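Local coordinates for uncharacterized protein YPL067C (Saccharomyces cerevisiae, PDB 5KCI) that is of unknown function but has a His-x-His pattern and a site that holds a sulfate in the crystal, consistent with a relation to histidine triad proteins, at residues Ala78-Ser83 with Val111-His116; Ala132-Gln137 with His193-Leu198; Trp151-Pro156 with Arg163-His168. All coordinates share one frame; numbering follows the deposited sequence.

Contact 1 (Ala78-Ser83 with Val111-His116); sequences AKAFSS and VALPVH
Val-111 packs on Ala-80, the second residue of a type II beta turn that runs from Lys-79 to Ser-82. The contact joins two loops of the fold, one leading into strand 87-91 and one leaving strand 102-109. No hydrogen bond crosses it. Val-111 CB starts the contact and meets Ala-80 CB at 3.7 Å. The methyl Val-111 CG1 lies beside the same Ala-80 CB, 3.8 Å away. The other methyl, CG2, stands anti to the carbonyl carbon of Val-111 (chi1, measured to CG1, -176°). Val-111 CG2 reaches the backbone of the other loop, 3.8 Å from Ala-78 O.

Leu-113 continues the row. Leu-113 CD1 lies 4.1 Å from Ala-80 CB, and both Leu-113 methyls meet the outer part of the Phe-81 ring. Phe-81 is the third residue of the turn and has positive phi (69°), as that position requires. Its ring is also stacked with Phe-133 of helix 120-135. The turn is closed at Lys-79 O, which accepts from Ser-82 N and from Ser-82 OG, the latter at 2.7 Å. At the far end of the contact, Leu-113 CD2 approaches Phe-81 CE2 to 3.7 Å.

Contact 2 (Ala132-Gln137 with His193-Leu198); sequences AFLQAQ and HGFEPL
Gln-137 and Glu-196 are joined by a two-bond pairing of a side-chain amide with a backbone. It ties the C-terminal tail to the end of helix 120-135. Gln-137 OE1 accepts from Glu-196 N at 2.8 Å, in the carbonyl plane on a lone pair. Gln-137 NE2 donates to Glu-196 O, also at 2.8 Å, and this bond is nearly straight at 170°. The amide thus takes both the N-H and the C=O of one residue, much as a neighbouring strand would.

The second N-H of Gln-137 NE2 goes to Phe-133 O at 3.0 Å, back on the last turn of the helix. Three bonds therefore hold the amide and fix its rotation. The chain bends at chi2 (-59°), which brings NE2 over one face of the Phe-133 ring, toward its rim.

Apolar groups pack around this pairing. Phe-133 CZ touches Phe-195 CB at 3.6 Å, and the two ring planes are turned 83° apart. Leu-198 CB and Pro-197 CA sit at the edge of the Phe-133 ring. Leu-134 CD2 reaches Phe-195 CE2.

Further out, other parts of the fold set these groups. Tyr-87 OH is hydrogen-bonded to Phe-195 O, and the Tyr-87 ring meets Phe-133 edge-to-face. Phe-195 also touches Val-89 of strand 87-91. Gly-194, with positive phi, is where the chain leaves helix 180-193 and turns into the tail.

Leu-198 ends the contact along the helix. Leu-198 CD1 lies 4.1 Å from Ala-136 CB, and Leu-198 CD2 lies 3.7 Å from Ala-132 CB.

Contact 3 (Trp151-Pro156 with Arg163-His168); sequences WFVNYP and RIFHAH. With SO4 (sulfate ion), chain D.
Sulfate O2 is gripped by Asn-154 ND2 and His-168 NE2, one from each segment, and by a water. The site lies beside the antiparallel pairing of strands 149-152 and 165-172. His-166 and His-168 flank Ala-167 and both turn to the ion, a His-x-His pattern reminiscent of the first part of the histidine triad motif. The ion probably came from the crystallisation liquor.

His-168 NE2 reaches sulfate O2 at 2.8 Å, almost straight at 172°. Asn-154 ND2 is shared between O2, at 3.1 Å, and O4. His-166 NE2 takes another oxygen, O1, at 2.7 Å, and its ring meets the ion edge-on. The same ring is held on its other side, where His-166 ND1 donates to Ile-164 O at 2.9 Å. The water bridges Asn-154 N, His-166 O and sulfate O2. Ser-160 N adds a further bond to the ion, and His-168 ND1 is hydrogen-bonded to His-104 NE2.

Behind the site, Phe-152 and His-168 form a hydrogen-bonded antiparallel pair. Phe-152 N donates to His-168 O at 2.9 Å, and His-168 N to Phe-152 O at 2.8 Å. Their side chains share one face of the sheet. Phe-152 CG sits between its own backbone N and carbonyl carbon (chi1 58°), which brings its ring beneath His-168 CB. The rings are near parallel, at 10°, but slid apart. The main touch is a CH-pi contact of His-168 CB over the Phe-152 ring face. Away from the ion, Val-153 CG2 meets Phe-165 CZ at 3.6 Å.

Overall arrangement
From the N terminus, contact 1 comes first. It closes a loop that holds strands 87-91 and 102-109. It ends before the other two begin. The chain then enters helix 120-135, whose C-terminal end opens contact 2. Contact 3 is nested inside that long loop and joins strands 149-152 and 165-172 across a short connection. Contact 2 closes last, where the tail after helix 180-193 returns to helix 120-135. The three also touch one another. Phe-81 O is probably bonded to Leu-198 N, linking contacts 1 and 2. His-116 NE2 probably bonds Val-153 O, linking contacts 1 and 3. Leu-134 packs on Trp-151, linking contacts 2 and 3.

Contact 1 (Ala78-Ser83 with Val111-His116)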
loop_
_atom_site.group_PDB
_atom_site.type_symbol
_atom_site.label_atom_id
_atom_site.label_comp_id
_atom_site.label_asym_id
_atom_site.label_seq_id
_atom_site.Cartn_x
_atom_site.Cartn_y
_atom_site.Cartn_z
ATOM N N ALA A 78 -16.559 13.106 0.625
ATOM C CA ALA A 78 -15.229 13.349 1.167
ATOM C C ALA A 78 -14.144 12.915 0.181
ATOM O O ALA A 78 -14.231 11.849 -0.432
ATOM C CB ALA A 78 -15.084 12.612 2.494
ATOM N N LYS A 79 -13.127 13.768 0.016
ATOM C CA LYS A 79 -11.968 13.445 -0.812
ATOM C C LYS A 79 -11.145 12.331 -0.174
ATOM O O LYS A 79 -11.040 12.249 1.048
ATOM C CB LYS A 79 -11.078 14.685 -1.002
ATOM C CG LYS A 79 -11.489 15.644 -2.129
ATOM C CD LYS A 79 -10.700 16.973 -2.069
ATOM C CE LYS A 79 -9.262 16.838 -2.559
ATOM N NZ LYS A 79 -8.437 18.085 -2.293
ATOM N N ALA A 80 -10.564 11.473 -1.014
ATOM C CA ALA A 80 -9.672 10.427 -0.549
ATOM C C ALA A 80 -8.604 11.058 0.330
ATOM O O ALA A 80 -8.139 12.158 0.039
ATOM C CB ALA A 80 -9.028 9.721 -1.735
ATOM N N PHE A 81 -8.302 10.411 1.452
ATOM C CA PHE A 81 -7.246 10.812 2.384
ATOM C C PHE A 81 -7.555 12.108 3.139
ATOM O O PHE A 81 -6.696 12.576 3.916
ATOM C CB PHE A 81 -5.893 10.953 1.668
ATOM C CG PHE A 81 -5.514 9.743 0.874
ATOM C CD1 PHE A 81 -5.534 8.478 1.459
ATOM C CD2 PHE A 81 -5.169 9.859 -0.464
ATOM C CE1 PHE A 81 -5.210 7.351 0.726
ATOM C CE2 PHE A 81 -4.846 8.744 -1.200
ATOM C CZ PHE A 81 -4.871 7.485 -0.612
ATOM N N SER A 82 -8.752 12.690 2.970
ATOM C CA SER A 82 -9.111 13.937 3.633
ATOM C C SER A 82 -9.345 13.763 5.119
ATOM O O SER A 82 -9.398 14.760 5.838
ATOM C CB SER A 82 -10.391 14.521 3.036
ATOM O OG SER A 82 -11.456 13.648 3.335
ATOM N N SER A 83 -9.525 12.534 5.585
ATOM C CA SER A 83 -9.765 12.251 6.990
ATOM C C SER A 83 -9.176 10.887 7.315
ATOM O O SER A 83 -9.232 9.981 6.485
ATOM C CB SER A 83 -11.265 12.260 7.302
ATOM O OG SER A 83 -11.497 11.761 8.600
ATOM N N VAL A 111 -12.106 5.550 -0.355
ATOM C CA VAL A 111 -12.348 6.255 -1.606
ATOM C C VAL A 111 -11.401 5.679 -2.644
ATOM O O VAL A 111 -10.173 5.695 -2.470
ATOM C CB VAL A 111 -12.132 7.769 -1.446
ATOM C CG1 VAL A 111 -12.473 8.498 -2.734
ATOM C CG2 VAL A 111 -12.962 8.307 -0.300
ATOM N N ALA A 112 -11.965 5.150 -3.716
ATOM C CA ALA A 112 -11.123 4.655 -4.787
ATOM C C ALA A 112 -10.399 5.824 -5.453
ATOM O O ALA A 112 -10.911 6.948 -5.519
ATOM C CB ALA A 112 -11.974 3.878 -5.804
ATOM N N LEU A 113 -9.189 5.538 -5.924
ATOM C CA LEU A 113 -8.392 6.421 -6.759
ATOM C C LEU A 113 -8.148 5.722 -8.092
ATOM O O LEU A 113 -7.480 4.670 -8.119
ATOM C CB LEU A 113 -7.064 6.774 -6.084
ATOM C CG LEU A 113 -7.227 7.525 -4.761
ATOM C CD1 LEU A 113 -7.093 6.561 -3.602
ATOM C CD2 LEU A 113 -6.227 8.674 -4.654
ATOM N N PRO A 114 -8.702 6.276 -9.290
ATOM C CA PRO A 114 -8.651 5.558 -10.591
ATOM C C PRO A 114 -7.289 5.630 -11.275
ATOM O O PRO A 114 -7.138 6.119 -12.406
ATOM C CB PRO A 114 -9.736 6.280 -11.405
ATOM C CG PRO A 114 -10.473 7.203 -10.469
ATOM C CD PRO A 114 -9.558 7.476 -9.335
ATOM N N VAL A 115 -6.264 5.093 -10.613
ATOM C CA VAL A 115 -4.892 5.313 -11.058
ATOM C C VAL A 115 -4.509 4.587 -12.343
ATOM O O VAL A 115 -3.415 4.838 -12.874
ATOM C CB VAL A 115 -3.907 4.914 -9.935
ATOM C CG1 VAL A 115 -4.159 5.755 -8.703
ATOM C CG2 VAL A 115 -4.032 3.420 -9.596
ATOM N N HIS A 116 -5.331 3.672 -12.843
ATOM C CA HIS A 116 -5.100 2.958 -14.086
ATOM C C HIS A 116 -6.282 3.178 -15.028
ATOM O O HIS A 116 -6.761 2.231 -15.653
ATOM C CB HIS A 116 -4.899 1.456 -13.842
ATOM C CG HIS A 116 -3.679 1.106 -13.032
ATOM N ND1 HIS A 116 -2.406 1.456 -13.420
ATOM C CD2 HIS A 116 -3.535 0.372 -11.903
ATOM C CE1 HIS A 116 -1.535 1.004 -12.534
ATOM N NE2 HIS A 116 -2.195 0.345 -11.603
#

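Contact 2 (Ala132-Gln137 with His193-Leu198)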
loop_
_atom_site.group_PDB
_atom_site.type_symbol
_atom_site.label_atom_id
_atom_site.label_comp_id
_atom_site.label_asym_id
_atom_site.label_seq_id
_atom_site.Cartn_x
_atom_site.Cartn_y
_atom_site.Cartn_z
ATOM N N ALA A 132 0.671 13.312 -3.615
ATOM C CA ALA A 132 0.562 14.386 -2.636
ATOM C C ALA A 132 0.362 13.835 -1.235
ATOM O O ALA A 132 0.951 14.345 -0.257
ATOM C CB ALA A 132 -0.590 15.311 -3.008
ATOM N N PHE A 133 -0.437 12.781 -1.122
ATOM C CA PHE A 133 -0.703 12.175 0.171
ATOM C C PHE A 133 0.577 11.652 0.790
ATOM O O PHE A 133 0.869 11.923 1.960
ATOM C CB PHE A 133 -1.689 11.029 0.036
ATOM C CG PHE A 133 -1.991 10.333 1.332
ATOM C CD1 PHE A 133 -2.543 11.021 2.397
ATOM C CD2 PHE A 133 -1.711 8.982 1.487
ATOM C CE1 PHE A 133 -2.828 10.364 3.606
ATOM C CE2 PHE A 133 -2.006 8.324 2.667
ATOM C CZ PHE A 133 -2.578 9.017 3.726
ATOM N N LEU A 134 1.325 10.841 0.032
ATOM C CA LEU A 134 2.564 10.299 0.597
ATOM C C LEU A 134 3.597 11.399 0.837
ATOM O O LEU A 134 4.319 11.362 1.837
ATOM C CB LEU A 134 3.118 9.219 -0.316
ATOM C CG LEU A 134 2.205 8.018 -0.521
ATOM C CD1 LEU A 134 2.799 7.110 -1.545
ATOM C CD2 LEU A 134 1.985 7.281 0.825
ATOM N N GLN A 135 3.694 12.383 -0.062
ATOM C CA GLN A 135 4.677 13.462 0.097
ATOM C C GLN A 135 4.436 14.284 1.349
ATOM O O GLN A 135 5.372 14.889 1.894
ATOM C CB GLN A 135 4.653 14.409 -1.110
ATOM C CG GLN A 135 5.595 14.030 -2.214
ATOM C CD GLN A 135 7.053 14.199 -1.808
ATOM O OE1 GLN A 135 7.390 15.005 -0.932
ATOM N NE2 GLN A 135 7.916 13.436 -2.435
ATOM N N ALA A 136 3.197 14.342 1.813
ATOM C CA ALA A 136 2.846 15.201 2.933
ATOM C C ALA A 136 3.142 14.564 4.291
ATOM O O ALA A 136 2.864 15.193 5.314
ATOM C CB ALA A 136 1.348 15.571 2.847
ATOM N N GLN A 137 3.706 13.343 4.333
ATOM C CA GLN A 137 3.786 12.566 5.559
ATOM C C GLN A 137 5.076 12.882 6.322
ATOM O O GLN A 137 6.153 12.462 5.864
ATOM C CB GLN A 137 3.729 11.081 5.254
ATOM C CG GLN A 137 2.406 10.681 4.611
ATOM C CD GLN A 137 1.223 11.010 5.469
ATOM O OE1 GLN A 137 1.280 10.917 6.691
ATOM N NE2 GLN A 137 0.107 11.389 4.823
ATOM N N HIS A 193 0.926 5.239 14.683
ATOM C CA HIS A 193 0.389 6.579 14.473
ATOM C C HIS A 193 -0.532 6.658 13.256
ATOM O O HIS A 193 -1.494 7.430 13.268
ATOM C CB HIS A 193 1.530 7.581 14.299
ATOM C CG HIS A 193 2.366 7.763 15.522
ATOM N ND1 HIS A 193 1.831 8.113 16.744
ATOM C CD2 HIS A 193 3.702 7.656 15.713
ATOM C CE1 HIS A 193 2.801 8.209 17.634
ATOM N NE2 HIS A 193 3.945 7.936 17.035
ATOM N N GLY A 194 -0.244 5.893 12.208
ATOM C CA GLY A 194 -0.925 6.039 10.940
ATOM C C GLY A 194 -0.402 7.223 10.144
ATOM O O GLY A 194 0.402 8.029 10.605
ATOM N N PHE A 195 -0.898 7.339 8.922
ATOM C CA PHE A 195 -0.591 8.514 8.135
ATOM C C PHE A 195 -1.536 9.661 8.493
ATOM O O PHE A 195 -2.657 9.452 8.947
ATOM C CB PHE A 195 -0.696 8.196 6.654
ATOM C CG PHE A 195 0.405 7.307 6.136
ATOM C CD1 PHE A 195 1.701 7.387 6.648
ATOM C CD2 PHE A 195 0.155 6.406 5.121
ATOM C CE1 PHE A 195 2.713 6.579 6.138
ATOM C CE2 PHE A 195 1.154 5.597 4.621
ATOM C CZ PHE A 195 2.432 5.679 5.125
ATOM N N GLU A 196 -1.064 10.893 8.256
ATOM C CA GLU A 196 -1.838 12.099 8.514
ATOM C C GLU A 196 -2.680 12.473 7.293
ATOM O O GLU A 196 -2.233 12.303 6.153
ATOM C CB GLU A 196 -0.917 13.262 8.853
ATOM C CG GLU A 196 -0.077 13.051 10.096
ATOM C CD GLU A 196 0.727 14.284 10.463
ATOM O OE1 GLU A 196 0.799 15.219 9.639
ATOM O OE2 GLU A 196 1.282 14.320 11.579
ATOM N N PRO A 197 -3.880 12.997 7.514
ATOM C CA PRO A 197 -4.777 13.284 6.385
ATOM C C PRO A 197 -4.316 14.502 5.606
ATOM O O PRO A 197 -3.505 15.309 6.065
ATOM C CB PRO A 197 -6.134 13.540 7.056
ATOM C CG PRO A 197 -5.795 13.992 8.426
ATOM C CD PRO A 197 -4.542 13.216 8.808
ATOM N N LEU A 198 -4.854 14.622 4.396
ATOM C CA LEU A 198 -4.510 15.697 3.475
ATOM C C LEU A 198 -5.799 16.322 2.956
ATOM O O LEU A 198 -6.664 15.621 2.418
ATOM C CB LEU A 198 -3.662 15.170 2.316
ATOM C CG LEU A 198 -3.228 16.221 1.287
ATOM C CD1 LEU A 198 -2.300 17.249 1.855
ATOM C CD2 LEU A 198 -2.577 15.520 0.122
#

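Contact 3 (Trp151-Pro156 with Arg163-His168)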
loop_
_atom_site.group_PDB
_atom_site.type_symbol
_atom_site.label_atom_id
_atom_site.label_comp_id
_atom_site.label_asym_id
_atom_site.label_seq_id
_atom_site.Cartn_x
_atom_site.Cartn_y
_atom_site.Cartn_z
ATOM N N TRP A 151 5.399 3.397 -4.779
ATOM C CA TRP A 151 4.082 2.810 -4.604
ATOM C C TRP A 151 3.570 2.321 -5.948
ATOM O O TRP A 151 3.995 2.793 -7.007
ATOM C CB TRP A 151 3.082 3.800 -3.976
ATOM C CG TRP A 151 2.716 4.973 -4.830
ATOM C CD1 TRP A 151 3.349 6.190 -4.880
ATOM C CD2 TRP A 151 1.606 5.065 -5.754
ATOM N NE1 TRP A 151 2.713 7.017 -5.780
ATOM C CE2 TRP A 151 1.644 6.354 -6.323
ATOM C CE3 TRP A 151 0.606 4.179 -6.149
ATOM C CZ2 TRP A 151 0.703 6.794 -7.277
ATOM C CZ3 TRP A 151 -0.340 4.619 -7.110
ATOM C CH2 TRP A 151 -0.275 5.910 -7.652
ATOM N N PHE A 152 2.669 1.337 -5.876
ATOM C CA PHE A 152 1.994 0.862 -7.067
ATOM C C PHE A 152 0.658 0.276 -6.673
ATOM O O PHE A 152 0.441 -0.146 -5.538
ATOM C CB PHE A 152 2.782 -0.203 -7.826
ATOM C CG PHE A 152 3.106 -1.425 -7.006
ATOM C CD1 PHE A 152 4.207 -1.449 -6.139
ATOM C CD2 PHE A 152 2.352 -2.571 -7.133
ATOM C CE1 PHE A 152 4.485 -2.574 -5.404
ATOM C CE2 PHE A 152 2.626 -3.705 -6.393
ATOM C CZ PHE A 152 3.694 -3.722 -5.535
ATOM N N VAL A 153 -0.225 0.218 -7.661
ATOM C CA VAL A 153 -1.515 -0.414 -7.500
ATOM C C VAL A 153 -1.591 -1.541 -8.519
ATOM O O VAL A 153 -1.443 -1.301 -9.721
ATOM C CB VAL A 153 -2.663 0.587 -7.717
ATOM C CG1 VAL A 153 -3.976 -0.137 -7.712
ATOM C CG2 VAL A 153 -2.620 1.648 -6.615
ATOM N N ASN A 154 -1.829 -2.752 -8.044
ATOM C CA ASN A 154 -1.909 -3.894 -8.936
ATOM C C ASN A 154 -3.103 -3.765 -9.875
ATOM O O ASN A 154 -4.183 -3.305 -9.490
ATOM C CB ASN A 154 -2.018 -5.183 -8.148
ATOM C CG ASN A 154 -0.654 -5.754 -7.772
ATOM O OD1 ASN A 154 0.346 -5.456 -8.415
ATOM N ND2 ASN A 154 -0.635 -6.621 -6.794
ATOM N N TYR A 155 -2.875 -4.139 -11.121
ATOM C CA TYR A 155 -3.919 -4.091 -12.146
ATOM C C TYR A 155 -5.024 -5.075 -11.816
ATOM O O TYR A 155 -4.837 -6.013 -11.036
ATOM C CB TYR A 155 -3.354 -4.445 -13.515
ATOM C CG TYR A 155 -2.163 -3.605 -13.942
ATOM C CD1 TYR A 155 -2.318 -2.290 -14.270
ATOM C CD2 TYR A 155 -0.883 -4.168 -14.055
ATOM C CE1 TYR A 155 -1.269 -1.502 -14.688
ATOM C CE2 TYR A 155 0.184 -3.386 -14.473
ATOM C CZ TYR A 155 -0.013 -2.049 -14.787
ATOM O OH TYR A 155 1.005 -1.227 -15.210
ATOM N N PRO A 156 -6.182 -4.937 -12.474
ATOM C CA PRO A 156 -7.262 -5.911 -12.260
ATOM C C PRO A 156 -6.857 -7.365 -12.446
ATOM O O PRO A 156 -7.290 -8.222 -11.662
ATOM C CB PRO A 156 -8.312 -5.479 -13.291
ATOM C CG PRO A 156 -8.146 -3.974 -13.364
ATOM C CD PRO A 156 -6.619 -3.758 -13.236
ATOM N N ARG A 163 -12.835 -4.743 -4.646
ATOM C CA ARG A 163 -13.850 -3.762 -4.305
ATOM C C ARG A 163 -13.346 -2.737 -3.308
ATOM O O ARG A 163 -14.055 -1.776 -3.017
ATOM C CB ARG A 163 -15.117 -4.450 -3.759
ATOM C CG ARG A 163 -15.930 -5.231 -4.808
ATOM C CD ARG A 163 -17.109 -5.997 -4.198
ATOM N NE ARG A 163 -18.371 -5.261 -4.281
ATOM C CZ ARG A 163 -19.309 -5.451 -5.210
ATOM N NH1 ARG A 163 -19.158 -6.363 -6.166
ATOM N NH2 ARG A 163 -20.413 -4.719 -5.185
ATOM N N ILE A 164 -12.109 -2.875 -2.805
ATOM C CA ILE A 164 -11.563 -1.901 -1.885
ATOM C C ILE A 164 -10.219 -1.456 -2.444
ATOM O O ILE A 164 -9.325 -2.284 -2.659
ATOM C CB ILE A 164 -11.373 -2.458 -0.461
ATOM C CG1 ILE A 164 -12.605 -3.244 -0.013
ATOM C CG2 ILE A 164 -11.034 -1.302 0.512
ATOM C CD1 ILE A 164 -12.419 -4.056 1.196
ATOM N N PHE A 165 -10.058 -0.160 -2.625
ATOM C CA PHE A 165 -8.791 0.334 -3.140
ATOM C C PHE A 165 -7.657 0.031 -2.167
ATOM O O PHE A 165 -7.771 0.271 -0.962
ATOM C CB PHE A 165 -8.861 1.831 -3.379
ATOM C CG PHE A 165 -7.561 2.414 -3.873
ATOM C CD1 PHE A 165 -7.308 2.524 -5.234
ATOM C CD2 PHE A 165 -6.593 2.815 -2.984
ATOM C CE1 PHE A 165 -6.091 3.039 -5.683
ATOM C CE2 PHE A 165 -5.382 3.331 -3.443
ATOM C CZ PHE A 165 -5.155 3.448 -4.803
ATOM N N HIS A 166 -6.565 -0.507 -2.690
ATOM C CA HIS A 166 -5.349 -0.615 -1.902
ATOM C C HIS A 166 -4.141 -0.416 -2.796
ATOM O O HIS A 166 -4.118 -0.877 -3.947
ATOM C CB HIS A 166 -5.224 -1.951 -1.174
ATOM C CG HIS A 166 -5.461 -3.151 -2.037
ATOM N ND1 HIS A 166 -6.700 -3.459 -2.556
ATOM C CD2 HIS A 166 -4.629 -4.143 -2.437
ATOM C CE1 HIS A 166 -6.614 -4.568 -3.271
ATOM N NE2 HIS A 166 -5.366 -5.005 -3.208
ATOM N N ALA A 167 -3.172 0.316 -2.248
ATOM C CA ALA A 167 -1.901 0.589 -2.882
ATOM C C ALA A 167 -0.805 -0.106 -2.093
ATOM O O ALA A 167 -0.858 -0.187 -0.865
ATOM C CB ALA A 167 -1.605 2.100 -2.952
ATOM N N HIS A 168 0.170 -0.616 -2.811
ATOM C CA HIS A 168 1.384 -1.145 -2.216
ATOM C C HIS A 168 2.362 0.013 -2.039
ATOM O O HIS A 168 2.677 0.715 -3.001
ATOM C CB HIS A 168 1.945 -2.260 -3.088
ATOM C CG HIS A 168 1.013 -3.418 -3.218
ATOM N ND1 HIS A 168 1.060 -4.493 -2.366
ATOM C CD2 HIS A 168 -0.049 -3.630 -4.040
ATOM C CE1 HIS A 168 0.099 -5.349 -2.680
ATOM N NE2 HIS A 168 -0.585 -4.850 -3.694
HETATM S S SO4 D . -3.237 -7.273 -4.393
HETATM O O1 SO4 D . -4.671 -7.484 -4.084
HETATM O O2 SO4 D . -2.925 -5.918 -4.811
HETATM O O3 SO4 D . -2.427 -7.568 -3.191
HETATM O O4 SO4 D . -2.837 -8.185 -5.458
HETATM O O HOH W 1 -3.071 -3.039 -5.407
#